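Local coordinates for ankyrin repeat domain protein (Legionella pneumophila subsp. pneumophila, PDB 6MCA) that is an effector of Legionella that interacts with LARP7, a host component of the 7SK snRNP complex, at residues V126-L130 / E189-V194; L151-N155 / E394-R398; A335-I339 / F371-L377; L414-L418 / I436-L440. All coordinates share one frame; numbering follows the deposited sequence. Where two conformers were deposited one is given.

Overall arrangement
Interactions 1, 2 and 4 run on from one another, while interaction 3 stands apart. Helix 147-162 supplies one side of interaction 2 and also packs against interaction 1: Ile154 CD1 lies 3.7 Å from Leu130 CG, and the Phe153 and Phe190 rings meet edge to face. At its other side, interaction 2 touches interaction 4, where Cys395 CB comes 3.8 Å from Leu414 CD2; the centres of these two contacts are about 14 Å apart. Interaction 3 shares helix 373-399 with interaction 2, yet their centres are about 33 Å apart, so this long helix joins two distant regions. A tartaric acid, probably from the crystallisation liquor, sits beside Tyr127 of interaction 1.

Interaction 1. Residues V126-L130 / E189-V194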
loop_
_atom_site.group_PDB
_atom_site.type_symbol
_atom_site.label_atom_id
_atom_site.label_comp_id
_atom_site.label_asym_id
_atom_site.label_seq_id
_atom_site.Cartn_x
_atom_site.Cartn_y
_atom_site.Cartn_z
ATOM N N VAL A 126 7.338 8.391 -2.924
ATOM C CA VAL A 126 6.950 6.990 -2.746
ATOM C C VAL A 126 6.134 6.492 -3.934
ATOM O O VAL A 126 6.441 5.453 -4.531
ATOM C CB VAL A 126 6.184 6.813 -1.423
ATOM C CG1 VAL A 126 5.471 5.469 -1.398
ATOM C CG2 VAL A 126 7.132 6.941 -0.242
ATOM N N TYR A 127 5.080 7.221 -4.293
ATOM C CA TYR A 127 4.184 6.756 -5.346
ATOM C C TYR A 127 4.835 6.814 -6.727
ATOM O O TYR A 127 4.669 5.869 -7.509
ATOM C CB TYR A 127 2.873 7.547 -5.323
ATOM C CG TYR A 127 1.917 7.064 -4.257
ATOM C CD1 TYR A 127 1.376 5.786 -4.312
ATOM C CD2 TYR A 127 1.567 7.879 -3.188
ATOM C CE1 TYR A 127 0.508 5.335 -3.338
ATOM C CE2 TYR A 127 0.698 7.436 -2.208
ATOM C CZ TYR A 127 0.172 6.163 -2.288
ATOM O OH TYR A 127 -0.692 5.718 -1.314
ATOM N N PRO A 128 5.566 7.878 -7.088
ATOM C CA PRO A 128 6.299 7.828 -8.365
ATOM C C PRO A 128 7.334 6.717 -8.419
ATOM O O PRO A 128 7.561 6.150 -9.496
ATOM C CB PRO A 128 6.950 9.217 -8.460
ATOM C CG PRO A 128 6.839 9.811 -7.103
ATOM C CD PRO A 128 5.607 9.230 -6.505
ATOM N N VAL A 129 7.970 6.387 -7.293
ATOM C CA VAL A 129 8.897 5.260 -7.271
ATOM C C VAL A 129 8.152 3.956 -7.526
ATOM O O VAL A 129 8.589 3.115 -8.320
ATOM C CB VAL A 129 9.662 5.221 -5.935
ATOM C CG1 VAL A 129 10.323 3.865 -5.736
ATOM C CG2 VAL A 129 10.699 6.319 -5.887
ATOM N N LEU A 130 7.007 3.776 -6.864
ATOM C CA LEU A 130 6.250 2.538 -7.019
ATOM C C LEU A 130 5.644 2.409 -8.411
ATOM O O LEU A 130 5.434 1.289 -8.892
ATOM C CB LEU A 130 5.154 2.458 -5.959
ATOM C CG LEU A 130 5.647 2.212 -4.535
ATOM C CD1 LEU A 130 4.531 2.463 -3.534
ATOM C CD2 LEU A 130 6.201 0.801 -4.403
ATOM N N GLU A 189 -4.182 2.523 -1.378
ATOM C CA GLU A 189 -3.523 2.887 -2.630
ATOM C C GLU A 189 -2.066 2.442 -2.634
ATOM O O GLU A 189 -1.562 1.927 -3.645
ATOM C CB GLU A 189 -3.627 4.396 -2.852
ATOM C CG GLU A 189 -5.039 4.945 -2.707
ATOM C CD GLU A 189 -5.166 6.376 -3.195
ATOM O OE1 GLU A 189 -5.009 6.607 -4.412
ATOM O OE2 GLU A 189 -5.424 7.268 -2.360
ATOM N N PHE A 190 -1.376 2.635 -1.507
ATOM C CA PHE A 190 -0.021 2.120 -1.364
ATOM C C PHE A 190 0.018 0.615 -1.584
ATOM O O PHE A 190 0.918 0.103 -2.257
ATOM C CB PHE A 190 0.529 2.476 0.019
ATOM C CG PHE A 190 1.835 1.807 0.347
ATOM C CD1 PHE A 190 3.034 2.347 -0.089
ATOM C CD2 PHE A 190 1.865 0.643 1.100
ATOM C CE1 PHE A 190 4.237 1.739 0.214
ATOM C CE2 PHE A 190 3.064 0.028 1.403
ATOM C CZ PHE A 190 4.253 0.578 0.960
ATOM N N THR A 191 -0.954 -0.109 -1.020
ATOM C CA THR A 191 -0.971 -1.561 -1.160
ATOM C C THR A 191 -1.166 -1.974 -2.615
ATOM O O THR A 191 -0.485 -2.881 -3.104
ATOM C CB THR A 191 -2.067 -2.165 -0.278
ATOM O OG1 THR A 191 -1.717 -1.992 1.101
ATOM C CG2 THR A 191 -2.230 -3.648 -0.563
ATOM N N VAL A 192 -2.086 -1.316 -3.323
ATOM C CA VAL A 192 -2.310 -1.639 -4.732
ATOM C C VAL A 192 -1.038 -1.405 -5.538
ATOM O O VAL A 192 -0.615 -2.256 -6.338
ATOM C CB VAL A 192 -3.489 -0.819 -5.287
ATOM C CG1 VAL A 192 -3.673 -1.086 -6.771
ATOM C CG2 VAL A 192 -4.765 -1.138 -4.523
ATOM N N ALA A 193 -0.400 -0.250 -5.326
ATOM C CA ALA A 193 0.818 0.067 -6.066
ATOM C C ALA A 193 1.927 -0.942 -5.772
ATOM O O ALA A 193 2.598 -1.427 -6.696
ATOM C CB ALA A 193 1.277 1.486 -5.735
ATOM N N VAL A 194 2.122 -1.279 -4.496
ATOM C CA VAL A 194 3.213 -2.174 -4.134
ATOM C C VAL A 194 2.930 -3.595 -4.609
ATOM O O VAL A 194 3.860 -4.326 -4.965
ATOM C CB VAL A 194 3.480 -2.104 -2.616
ATOM C CG1 VAL A 194 2.593 -3.074 -1.845
ATOM C CG2 VAL A 194 4.950 -2.367 -2.324
HETATM O O HOH W 1 2.843 -0.030 -8.970
#
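Leu130 reaches across to helix 188-202 and packs on Phe190 and Ala193. Its CD1 approaches the Phe190 ring obliquely, 3.8 Å from Phe190 CD1. Nearer the backbone, Leu130 CB rests 4.0 Å from Ala193 CB; the CA atoms of this pair are the nearest across the contact, at 6.0 Å, consistent with the small alanine. Phe190 has its CG anti to the backbone N (chi1 171°), which puts the ring where Leu130 CD1 and Val126 CG1 can both reach it, the valine carbon at its edge and 4.2 Å from Phe190 CD1. Tyr127 comes end-on to the first turn of the 189-194 segment, its ring edge near Glu189 C and Phe190 N. Its OH is 3.2 Å from Phe190 N, but the angle is poor and this is no hydrogen bond; the hydroxyl bonds instead to a bound tartaric acid, probably from the crystallisation liquor. Beyond Leu130, a water donates to the carbonyl oxygens of both helices, 2.9 Å to Leu130 O and 2.7 Å to Ala193 O. With axes only 24° from parallel, this is an apolar helix-helix seam with a water bridge at one end, joining the ankyrin repeat region to helix 188-202.

Interaction 2. Residues L151-N155 / E394-R398; sequences LDFIN and ECIQR
Arg398 stretches from helix 373-399 to the backbone of Leu151. From CB the chain leaves with CG beside the backbone N (chi1 -70°) and then runs extended through CD to NE, so the aliphatic part spans the gap between helices whose axes are 11.6 Å apart. CZ is the first atom to meet the opposite helix, 4.0 Å from Leu151 CB. That carbon lies over one face of the guanidinium, toward the rim, while Glu394 CG, from the arginine's own helix, lies over the opposite face; the flat group is thus sandwiched between two aliphatic carbons.

The two terminal nitrogens divide the polar work. NH1 makes a weak, bent hydrogen bond to Leu151 O at 3.3 Å, with an N-H...O angle of 131°, and also lies 3.4 Å from Asn155 CB. In the guanidinium plane, one water accepts from NH1 and donates to Asp152 OD1, while a second accepts from Arg398 NH2 at 2.9 Å and donates to Leu151 O, also at 2.9 Å. The carbonyl of Leu151 therefore serves the helical bond from Asn155 N, the weak arginine bond and a water. Asp152 OD1 is 4.3 Å from Arg398 NH1, well out of the guanidinium plane, so any direct attraction is probably through charge alone; its other oxygen forms a salt bridge with Arg406. The 151-155 and 394-398 segments cross at 147°, nearer antiparallel than perpendicular, as a helix-helix contact bridged by an arginine and two waters, linking helix 147-162 to the long helix 373-399.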
loop_
_atom_site.group_PDB
_atom_site.type_symbol
_atom_site.label_atom_id
_atom_site.label_comp_id
_atom_site.label_asym_id
_atom_site.label_seq_id
_atom_site.Cartn_x
_atom_site.Cartn_y
_atom_site.Cartn_z
ATOM N N LEU A 151 12.571 4.653 -0.539
ATOM C CA LEU A 151 12.922 3.237 -0.612
ATOM C C LEU A 151 12.785 2.560 0.746
ATOM O O LEU A 151 12.249 1.450 0.844
ATOM C CB LEU A 151 14.341 3.071 -1.155
ATOM C CG LEU A 151 14.574 3.481 -2.610
ATOM C CD1 LEU A 151 15.978 3.099 -3.053
ATOM C CD2 LEU A 151 13.529 2.857 -3.522
ATOM N N ASP A 152 13.253 3.221 1.810
ATOM C CA ASP A 152 13.183 2.632 3.141
ATOM C C ASP A 152 11.744 2.518 3.621
ATOM O O ASP A 152 11.375 1.513 4.239
ATOM C CB ASP A 152 14.013 3.454 4.126
ATOM C CG ASP A 152 15.495 3.418 3.811
ATOM O OD1 ASP A 152 15.939 2.460 3.142
ATOM O OD2 ASP A 152 16.217 4.348 4.230
ATOM N N PHE A 153 10.914 3.531 3.350
ATOM C CA PHE A 153 9.504 3.433 3.715
ATOM C C PHE A 153 8.843 2.253 3.014
ATOM O O PHE A 153 8.149 1.445 3.649
ATOM C CB PHE A 153 8.774 4.736 3.377
ATOM C CG PHE A 153 7.291 4.684 3.635
ATOM C CD1 PHE A 153 6.780 5.006 4.881
ATOM C CD2 PHE A 153 6.408 4.314 2.631
ATOM C CE1 PHE A 153 5.420 4.956 5.124
ATOM C CE2 PHE A 153 5.047 4.260 2.869
ATOM C CZ PHE A 153 4.552 4.584 4.116
ATOM N N ILE A 154 9.046 2.141 1.698
ATOM C CA ILE A 154 8.431 1.057 0.935
ATOM C C ILE A 154 8.887 -0.294 1.470
ATOM O O ILE A 154 8.074 -1.201 1.693
ATOM C CB ILE A 154 8.753 1.206 -0.562
ATOM C CG1 ILE A 154 8.115 2.477 -1.124
ATOM C CG2 ILE A 154 8.287 -0.025 -1.334
ATOM C CD1 ILE A 154 8.635 2.866 -2.493
ATOM N N ASN A 155 10.195 -0.445 1.697
ATOM C CA ASN A 155 10.724 -1.727 2.149
ATOM C C ASN A 155 10.224 -2.078 3.544
ATOM O O ASN A 155 9.864 -3.232 3.805
ATOM C CB ASN A 155 12.252 -1.702 2.112
ATOM C CG ASN A 155 12.870 -2.926 2.757
ATOM O OD1 ASN A 155 12.981 -3.983 2.133
ATOM N ND2 ASN A 155 13.280 -2.790 4.012
ATOM N N GLU A 394 16.765 -7.217 -0.038
ATOM C CA GLU A 394 16.901 -5.771 -0.192
ATOM C C GLU A 394 17.451 -5.142 1.080
ATOM O O GLU A 394 18.370 -4.314 1.034
ATOM C CB GLU A 394 15.553 -5.148 -0.554
ATOM C CG GLU A 394 15.248 -5.111 -2.038
ATOM C CD GLU A 394 13.915 -4.453 -2.339
ATOM O OE1 GLU A 394 13.143 -4.206 -1.388
ATOM O OE2 GLU A 394 13.639 -4.182 -3.527
ATOM N N CYS A 395 16.892 -5.524 2.231
ATOM C CA CYS A 395 17.384 -4.990 3.501
ATOM C C CYS A 395 18.851 -5.344 3.719
ATOM O O CYS A 395 19.665 -4.485 4.090
ATOM C CB CYS A 395 16.531 -5.511 4.656
ATOM S SG CYS A 395 15.274 -4.353 5.215
ATOM N N ILE A 396 19.205 -6.612 3.494
ATOM C CA ILE A 396 20.578 -7.055 3.732
ATOM C C ILE A 396 21.549 -6.314 2.821
ATOM O O ILE A 396 22.633 -5.900 3.250
ATOM C CB ILE A 396 20.684 -8.580 3.558
ATOM C CG1 ILE A 396 19.947 -9.291 4.691
ATOM C CG2 ILE A 396 22.140 -9.020 3.510
ATOM C CD1 ILE A 396 19.834 -10.778 4.494
ATOM N N GLN A 397 21.172 -6.121 1.555
ATOM C CA GLN A 397 22.049 -5.422 0.623
ATOM C C GLN A 397 22.192 -3.952 0.993
ATOM O O GLN A 397 23.295 -3.396 0.929
ATOM C CB GLN A 397 21.520 -5.565 -0.805
ATOM C CG GLN A 397 22.252 -4.711 -1.826
ATOM C CD GLN A 397 21.746 -4.932 -3.239
ATOM O OE1 GLN A 397 21.890 -6.019 -3.800
ATOM N NE2 GLN A 397 21.149 -3.898 -3.821
ATOM N N ARG A 398 21.093 -3.304 1.386
ATOM C CA ARG A 398 21.163 -1.891 1.731
ATOM C C ARG A 398 21.900 -1.645 3.039
ATOM O O ARG A 398 22.385 -0.529 3.254
ATOM C CB ARG A 398 19.757 -1.295 1.810
ATOM C CG ARG A 398 19.065 -1.177 0.466
ATOM C CD ARG A 398 17.612 -0.776 0.625
ATOM N NE ARG A 398 16.901 -0.821 -0.648
ATOM C CZ ARG A 398 15.583 -0.711 -0.772
ATOM N NH1 ARG A 398 14.827 -0.544 0.304
ATOM N NH2 ARG A 398 15.022 -0.766 -1.973
HETATM O O HOH W 2 12.176 -0.418 -1.419
HETATM O O HOH W 3 15.594 -0.268 3.334
#

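Interaction 3. Residues A335-I339 / F371-L377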
loop_
_atom_site.group_PDB
_atom_site.type_symbol
_atom_site.label_atom_id
_atom_site.label_comp_id
_atom_site.label_asym_id
_atom_site.label_seq_id
_atom_site.Cartn_x
_atom_site.Cartn_y
_atom_site.Cartn_z
ATOM N N ALA A 335 -18.613 -21.232 -7.530
ATOM C CA ALA A 335 -17.420 -21.902 -7.033
ATOM C C ALA A 335 -16.914 -21.200 -5.782
ATOM O O ALA A 335 -17.395 -20.133 -5.398
ATOM C CB ALA A 335 -16.323 -21.953 -8.103
ATOM N N GLN A 336 -15.922 -21.818 -5.148
ATOM C CA GLN A 336 -15.276 -21.238 -3.981
ATOM C C GLN A 336 -13.804 -21.615 -4.013
ATOM O O GLN A 336 -13.402 -22.557 -4.698
ATOM C CB GLN A 336 -15.929 -21.710 -2.677
ATOM C CG GLN A 336 -15.921 -23.217 -2.491
ATOM C CD GLN A 336 -16.841 -23.679 -1.375
ATOM O OE1 GLN A 336 -18.048 -23.827 -1.571
ATOM N NE2 GLN A 336 -16.273 -23.914 -0.198
ATOM N N MET A 337 -12.999 -20.864 -3.264
ATOM C CA MET A 337 -11.570 -21.147 -3.217
ATOM C C MET A 337 -11.116 -21.288 -1.767
ATOM O O MET A 337 -11.447 -20.434 -0.927
ATOM C CB MET A 337 -10.758 -20.061 -3.934
ATOM C CG MET A 337 -10.710 -20.244 -5.445
ATOM S SD MET A 337 -9.623 -19.082 -6.293
ATOM C CE MET A 337 -8.052 -19.449 -5.512
ATOM N N PRO A 338 -10.364 -22.343 -1.436
ATOM C CA PRO A 338 -9.901 -22.571 -0.049
ATOM C C PRO A 338 -8.721 -21.683 0.328
ATOM O O PRO A 338 -7.586 -22.127 0.527
ATOM C CB PRO A 338 -9.537 -24.059 -0.070
ATOM C CG PRO A 338 -9.091 -24.304 -1.470
ATOM C CD PRO A 338 -9.953 -23.428 -2.343
ATOM N N ILE A 339 -8.989 -20.387 0.432
ATOM C CA ILE A 339 -7.996 -19.417 0.875
ATOM C C ILE A 339 -8.052 -19.336 2.395
ATOM O O ILE A 339 -9.138 -19.252 2.981
ATOM C CB ILE A 339 -8.247 -18.043 0.232
ATOM C CG1 ILE A 339 -7.952 -18.093 -1.271
ATOM C CG2 ILE A 339 -7.415 -16.972 0.909
ATOM C CD1 ILE A 339 -6.531 -17.709 -1.636
ATOM N N PHE A 371 -12.108 -25.388 -13.942
ATOM C CA PHE A 371 -11.802 -24.639 -12.729
ATOM C C PHE A 371 -10.824 -25.415 -11.851
ATOM O O PHE A 371 -11.132 -26.508 -11.378
ATOM C CB PHE A 371 -13.083 -24.325 -11.956
ATOM C CG PHE A 371 -12.849 -23.587 -10.670
ATOM C CD1 PHE A 371 -12.497 -22.247 -10.682
ATOM C CD2 PHE A 371 -12.996 -24.226 -9.450
ATOM C CE1 PHE A 371 -12.283 -21.562 -9.501
ATOM C CE2 PHE A 371 -12.788 -23.545 -8.266
ATOM C CZ PHE A 371 -12.428 -22.213 -8.292
ATOM N N LYS A 372 -9.642 -24.836 -11.634
ATOM C CA LYS A 372 -8.566 -25.498 -10.902
ATOM C C LYS A 372 -7.900 -24.502 -9.961
ATOM O O LYS A 372 -7.049 -23.705 -10.392
ATOM C CB LYS A 372 -7.542 -26.097 -11.861
ATOM C CG LYS A 372 -6.437 -26.893 -11.183
ATOM C CD LYS A 372 -5.556 -27.581 -12.214
ATOM C CE LYS A 372 -5.766 -29.085 -12.210
ATOM N NZ LYS A 372 -4.883 -29.762 -11.219
ATOM N N PRO A 373 -8.258 -24.515 -8.673
ATOM C CA PRO A 373 -7.558 -23.656 -7.703
ATOM C C PRO A 373 -6.146 -24.119 -7.386
ATOM O O PRO A 373 -5.414 -23.383 -6.710
ATOM C CB PRO A 373 -8.451 -23.724 -6.454
ATOM C CG PRO A 373 -9.734 -24.367 -6.896
ATOM C CD PRO A 373 -9.390 -25.234 -8.066
ATOM N N ASP A 374 -5.743 -25.304 -7.851
ATOM C CA ASP A 374 -4.442 -25.862 -7.491
ATOM C C ASP A 374 -3.303 -24.964 -7.961
ATOM O O ASP A 374 -2.468 -24.519 -7.161
ATOM C CB ASP A 374 -4.300 -27.264 -8.088
ATOM C CG ASP A 374 -4.732 -28.353 -7.130
ATOM O OD1 ASP A 374 -4.899 -28.059 -5.927
ATOM O OD2 ASP A 374 -4.906 -29.505 -7.581
ATOM N N VAL A 375 -3.248 -24.705 -9.270
ATOM C CA VAL A 375 -2.167 -23.902 -9.834
ATOM C C VAL A 375 -2.201 -22.490 -9.267
ATOM O O VAL A 375 -1.156 -21.899 -8.973
ATOM C CB VAL A 375 -2.250 -23.902 -11.372
ATOM C CG1 VAL A 375 -1.234 -22.939 -11.967
ATOM C CG2 VAL A 375 -2.033 -25.305 -11.913
ATOM N N ALA A 376 -3.402 -21.933 -9.090
ATOM C CA ALA A 376 -3.521 -20.575 -8.568
ATOM C C ALA A 376 -2.957 -20.474 -7.157
ATOM O O ALA A 376 -2.196 -19.551 -6.844
ATOM C CB ALA A 376 -4.983 -20.130 -8.599
ATOM N N LEU A 377 -3.308 -21.426 -6.289
ATOM C CA LEU A 377 -2.823 -21.379 -4.914
ATOM C C LEU A 377 -1.323 -21.644 -4.844
ATOM O O LEU A 377 -0.611 -21.013 -4.050
ATOM C CB LEU A 377 -3.594 -22.379 -4.052
ATOM C CG LEU A 377 -5.067 -22.029 -3.830
ATOM C CD1 LEU A 377 -5.739 -23.034 -2.908
ATOM C CD2 LEU A 377 -5.202 -20.618 -3.285
#
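Two torsions set up this contact. In Phe371, chi1 of 178° holds CG anti to the backbone N and extends the ring toward the strand; in Met337, the bend at chi3 (59°) turns the methyl toward the helix. The phenylalanine ring takes Ala335 over one face in a CH-pi contact, with Ala335 CB 4.0 Å from the ring centroid and 19° off the normal. Its edge faces Gln336 O and the methionine, where Met337 CG is 3.9 Å from Phe371 CZ. Farther along, Met337 CE reaches Leu377 CD2 at 3.8 Å as the two side chains pass one another head to tail.

Leu377 makes contact with both of its methyl branches. CD2 also meets Ile339, at 3.6 Å from Ile339 CD1, while CD1 packs against the proline ring, 3.9 Å from Pro338 CG. Pro338 sits at the centre of an inverse gamma turn, closed by Ile339 N bonding to Met337 O at 2.8 Å; across this turn, Pro338 meets one methyl of the leucine and Ile339 the other. Pro373 CB lies 4.3 Å from Met337 CG.

Strand 331-337 is an outermost strand of the five-stranded antiparallel sheet, bonded through its backbone to strand 292-297. The start of helix 373-399 packs along it, and helix 355-364 joins the same cluster, Ser361 touching Met337, Phe371 and Ala376.

Interaction 4. Residues L414-L418 / I436-L440; sequences LGGIL and ILNIL
Ile436 lays its two branches across helix 404-421. CG2, anti to the backbone N, sits against the Leu414 backbone and CB, 3.6 Å from Leu414 O and 3.8 Å from Leu414 CB; it also approaches Leu418 CB. The longer branch ends on Ile417, where Ile436 CD1 meets Ile417 CG2 at 3.8 Å. Leu414 points its own tip the other way, its CD1 touching Ile439 CD1 at 3.8 Å where the two side chains meet nearly perpendicular. These residues belong to a helical hairpin: helices 404-421 and 427-440 follow one another in the chain, and their segments run 133° apart, about midway between perpendicular and antiparallel. Gly415 offers bare backbone to the second helix, so that Leu440 CD1 can settle 3.7 Å from Gly415 CA. Leu418 has CG anti to the backbone N (chi1 170°), which sends the branch across to helix 427-440; its CD2 touches two leucines there, 3.9 Å from Leu437 CD2 and 4.1 Å from Leu440 CD1. Every residue that touches here is buried. Helix 373-399 covers one flank, with Leu392 against both Leu414 and Ile436, while Leu449 of helix 447-458 packs on Leu418, Leu437 and Leu440.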
loop_
_atom_site.group_PDB
_atom_site.type_symbol
_atom_site.label_atom_id
_atom_site.label_comp_id
_atom_site.label_asym_id
_atom_site.label_seq_id
_atom_site.Cartn_x
_atom_site.Cartn_y
_atom_site.Cartn_z
ATOM N N LEU A 414 15.495 -6.037 10.780
ATOM C CA LEU A 414 15.946 -7.423 10.693
ATOM C C LEU A 414 15.729 -8.156 12.011
ATOM O O LEU A 414 15.335 -9.329 12.021
ATOM C CB LEU A 414 17.420 -7.476 10.290
ATOM C CG LEU A 414 17.789 -6.909 8.916
ATOM C CD1 LEU A 414 19.294 -6.964 8.697
ATOM C CD2 LEU A 414 17.054 -7.641 7.807
ATOM N N GLY A 415 15.981 -7.482 13.135
ATOM C CA GLY A 415 15.720 -8.094 14.426
ATOM C C GLY A 415 14.246 -8.371 14.646
ATOM O O GLY A 415 13.877 -9.399 15.222
ATOM N N GLY A 416 13.384 -7.459 14.193
ATOM C CA GLY A 416 11.955 -7.718 14.254
ATOM C C GLY A 416 11.564 -8.948 13.460
ATOM O O GLY A 416 10.815 -9.803 13.941
ATOM N N ILE A 417 12.072 -9.051 12.227
ATOM C CA ILE A 417 11.832 -10.245 11.414
ATOM C C ILE A 417 12.258 -11.494 12.175
ATOM O O ILE A 417 11.482 -12.444 12.337
ATOM C CB ILE A 417 12.569 -10.143 10.067
ATOM C CG1 ILE A 417 12.063 -8.954 9.250
ATOM C CG2 ILE A 417 12.420 -11.440 9.280
ATOM C CD1 ILE A 417 12.730 -8.832 7.896
ATOM N N LEU A 418 13.499 -11.494 12.667
ATOM C CA LEU A 418 14.057 -12.673 13.324
ATOM C C LEU A 418 13.231 -13.081 14.539
ATOM O O LEU A 418 12.917 -14.263 14.722
ATOM C CB LEU A 418 15.507 -12.401 13.727
ATOM C CG LEU A 418 16.195 -13.431 14.626
ATOM C CD1 LEU A 418 16.289 -14.782 13.933
ATOM C CD2 LEU A 418 17.571 -12.937 15.044
ATOM N N ILE A 436 20.099 -13.118 8.593
ATOM C CA ILE A 436 19.952 -11.972 9.488
ATOM C C ILE A 436 21.071 -11.944 10.525
ATOM O O ILE A 436 21.637 -10.884 10.822
ATOM C CB ILE A 436 18.562 -12.001 10.151
ATOM C CG1 ILE A 436 17.470 -11.783 9.103
ATOM C CG2 ILE A 436 18.468 -10.955 11.248
ATOM C CD1 ILE A 436 16.107 -12.281 9.528
ATOM N N LEU A 437 21.405 -13.104 11.096
ATOM C CA LEU A 437 22.449 -13.182 12.108
ATOM C C LEU A 437 23.819 -12.849 11.543
ATOM O O LEU A 437 24.712 -12.473 12.309
ATOM C CB LEU A 437 22.471 -14.574 12.738
ATOM C CG LEU A 437 21.300 -14.904 13.667
ATOM C CD1 LEU A 437 21.354 -16.360 14.105
ATOM C CD2 LEU A 437 21.285 -13.972 14.866
ATOM N N ASN A 438 24.009 -12.988 10.226
ATOM C CA ASN A 438 25.235 -12.479 9.618
ATOM C C ASN A 438 25.455 -11.005 9.944
ATOM O O ASN A 438 26.602 -10.559 10.064
ATOM C CB ASN A 438 25.199 -12.680 8.103
ATOM C CG ASN A 438 26.035 -13.858 7.654
ATOM O OD1 ASN A 438 26.511 -14.646 8.471
ATOM N ND2 ASN A 438 26.224 -13.984 6.346
ATOM N N ILE A 439 24.377 -10.244 10.101
ATOM C CA ILE A 439 24.458 -8.822 10.404
ATOM C C ILE A 439 24.284 -8.550 11.894
ATOM O O ILE A 439 25.008 -7.733 12.465
ATOM C CB ILE A 439 23.413 -8.045 9.573
ATOM C CG1 ILE A 439 23.778 -8.084 8.086
ATOM C CG2 ILE A 439 23.288 -6.610 10.062
ATOM C CD1 ILE A 439 22.778 -7.380 7.196
ATOM N N LEU A 440 23.337 -9.232 12.541
ATOM C CA LEU A 440 23.041 -8.943 13.941
ATOM C C LEU A 440 24.106 -9.450 14.905
ATOM O O LEU A 440 24.007 -9.174 16.105
ATOM C CB LEU A 440 21.681 -9.527 14.325
ATOM C CG LEU A 440 20.475 -8.777 13.762
ATOM C CD1 LEU A 440 19.191 -9.273 14.405
ATOM C CD2 LEU A 440 20.642 -7.280 13.968
#